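Local atomic coordinates of B12-binding domain-containing protein (Kitasatospora setae, PDB entry 6WTE), a protein that binds cobalamin and a [4Fe-4S] cluster and, as the radical SAM methylase TsrM, probably transfers methyl groups by non-radical chemistry. Residues Thr67-Thr71 and Ile106-Met111. Residues are numbered along the deposited sequence; the frame is centred on the assembly and turned at random.
Sequences TVRNT and IGFSTM
At the C-terminal ends of the parallel strands 63-67 and 101-104 in the Rossmann-like B12-binding domain, the loop after strand 63-67 meets the short, weakly bonded helical turn at 106-109, with V68 and R69 handing it backbone carbonyls. Strand 101-104 leads into that turn; both segments line the cobalamin pocket, and the contact is buried. F108 N donates to V68 O at 3.0 Å. G107 N donates to R69 O at 2.9 Å. The first donor is tilted 23° from its carbonyl plane; the second stands well above its plane, 49° out. So two N-H groups at the start of a helical turn are satisfied by the neighbouring loop. G107 is tightly fitted: a side chain there would run into R69 O. Beside these bonds V68 lays its CB against F108 CB, 3.9 Å away, and the phenyl ring carries on to L115, V116 and F119 of helix 112-119. On the ligand side R69 has CG opposite its own N (chi1 -174°) and runs extended to NE, its CG brushing I106 CG2. R69 NH2 donates to N70 OD1 in the carbonyl plane, on a lone pair, and N70 ND2 in turn bonds cobalamin. Replacing R69 with an alanine would probably cost N70 OD1 this donor and leave the amide freer to turn away from the corrin side chain it holds. T71 N also bonds cobalamin, while T71 CG2 touches G107 O and, farther off and about a right angle away, M111 SD. A water accepts from I106 N and makes a weak bond to T67 OG1, which itself bonds a cobalamin nitrogen. G107 O lies 3.3 Å from T71 CG2, a van der Waals contact, and accepts from both T110 N and T110 OG1, the latter at 2.8 Å in the carbonyl plane.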
loop_
_atom_site.group_PDB
_atom_site.type_symbol
_atom_site.label_atom_id
_atom_site.label_comp_id
_atom_site.label_asym_id
_atom_site.label_seq_id
_atom_site.Cartn_x
_atom_site.Cartn_y
_atom_site.Cartn_z
ATOM N N THR A 67 7.202 -10.643 -5.537
ATOM C CA THR A 67 6.277 -9.758 -4.830
ATOM C C THR A 67 6.069 -8.480 -5.640
ATOM O O THR A 67 7.034 -7.803 -6.009
ATOM C CB THR A 67 6.777 -9.456 -3.412
ATOM O OG1 THR A 67 5.851 -8.588 -2.744
ATOM C CG2 THR A 67 8.172 -8.824 -3.416
ATOM N N VAL A 68 4.815 -8.164 -5.940
ATOM C CA VAL A 68 4.472 -6.981 -6.719
ATOM C C VAL A 68 3.683 -6.068 -5.788
ATOM O O VAL A 68 2.471 -6.231 -5.602
ATOM C CB VAL A 68 3.704 -7.343 -7.995
ATOM C CG1 VAL A 68 3.101 -6.098 -8.670
ATOM C CG2 VAL A 68 4.654 -8.042 -8.949
ATOM N N ARG A 69 4.394 -5.130 -5.164
ATOM C CA ARG A 69 3.803 -4.287 -4.131
ATOM C C ARG A 69 2.967 -3.158 -4.722
ATOM O O ARG A 69 1.879 -2.859 -4.216
ATOM C CB ARG A 69 4.907 -3.716 -3.244
ATOM C CG ARG A 69 4.420 -2.926 -2.033
ATOM C CD ARG A 69 5.603 -2.184 -1.435
ATOM N NE ARG A 69 5.334 -1.638 -0.104
ATOM C CZ ARG A 69 4.715 -0.486 0.122
ATOM N NH1 ARG A 69 4.527 -0.085 1.371
ATOM N NH2 ARG A 69 4.293 0.263 -0.890
ATOM N N ASN A 70 3.484 -2.491 -5.751
ATOM C CA ASN A 70 2.844 -1.330 -6.353
ATOM C C ASN A 70 2.578 -1.605 -7.826
ATOM O O ASN A 70 3.466 -2.084 -8.538
ATOM C CB ASN A 70 3.717 -0.077 -6.218
ATOM C CG ASN A 70 4.349 0.058 -4.840
ATOM O OD1 ASN A 70 3.698 -0.151 -3.818
ATOM N ND2 ASN A 70 5.627 0.413 -4.812
ATOM N N THR A 71 1.359 -1.313 -8.279
ATOM C CA THR A 71 1.083 -1.384 -9.712
ATOM C C THR A 71 1.521 -0.117 -10.430
ATOM O O THR A 71 1.945 -0.177 -11.588
ATOM C CB THR A 71 -0.409 -1.607 -9.955
ATOM O OG1 THR A 71 -1.156 -0.561 -9.311
ATOM C CG2 THR A 71 -0.843 -2.945 -9.397
ATOM N N ILE A 106 0.309 -6.744 -2.413
ATOM C CA ILE A 106 -0.892 -5.938 -2.220
ATOM C C ILE A 106 -1.328 -5.318 -3.548
ATOM O O ILE A 106 -2.459 -5.532 -4.000
ATOM C CB ILE A 106 -0.685 -4.896 -1.100
ATOM C CG1 ILE A 106 -1.755 -3.804 -1.155
ATOM C CG2 ILE A 106 0.729 -4.299 -1.111
ATOM C CD1 ILE A 106 -3.191 -4.299 -1.065
ATOM N N GLY A 107 -0.432 -4.587 -4.217
ATOM C CA GLY A 107 -0.752 -4.099 -5.554
ATOM C C GLY A 107 -1.138 -5.217 -6.506
ATOM O O GLY A 107 -2.091 -5.088 -7.285
ATOM N N PHE A 108 -0.418 -6.335 -6.442
ATOM C CA PHE A 108 -0.770 -7.499 -7.255
ATOM C C PHE A 108 -2.211 -7.940 -7.011
ATOM O O PHE A 108 -2.952 -8.241 -7.959
ATOM C CB PHE A 108 0.206 -8.629 -6.938
ATOM C CG PHE A 108 0.049 -9.841 -7.812
ATOM C CD1 PHE A 108 0.755 -9.941 -9.000
ATOM C CD2 PHE A 108 -0.776 -10.893 -7.434
ATOM C CE1 PHE A 108 0.631 -11.066 -9.802
ATOM C CE2 PHE A 108 -0.905 -12.021 -8.248
ATOM C CZ PHE A 108 -0.202 -12.101 -9.417
ATOM N N SER A 109 -2.634 -7.958 -5.746
ATOM C CA SER A 109 -3.962 -8.434 -5.371
ATOM C C SER A 109 -5.089 -7.500 -5.797
ATOM O O SER A 109 -6.260 -7.893 -5.692
ATOM C CB SER A 109 -4.018 -8.655 -3.856
ATOM O OG SER A 109 -3.169 -9.727 -3.469
ATOM N N THR A 110 -4.787 -6.287 -6.275
ATOM C CA THR A 110 -5.850 -5.453 -6.823
ATOM C C THR A 110 -6.253 -5.887 -8.226
ATOM O O THR A 110 -7.338 -5.525 -8.690
ATOM C CB THR A 110 -5.439 -3.981 -6.858
ATOM O OG1 THR A 110 -4.473 -3.776 -7.894
ATOM C CG2 THR A 110 -4.837 -3.542 -5.502
ATOM N N MET A 111 -5.414 -6.651 -8.904
ATOM C CA MET A 111 -5.728 -7.110 -10.249
ATOM C C MET A 111 -4.935 -8.381 -10.534
ATOM O O MET A 111 -4.158 -8.426 -11.497
ATOM C CB MET A 111 -5.404 -6.014 -11.268
ATOM C CG MET A 111 -4.052 -5.345 -10.990
ATOM S SD MET A 111 -3.590 -4.053 -12.157
ATOM C CE MET A 111 -3.719 -4.920 -13.726
HETATM O O HOH W 1 3.292 -6.670 -1.462
#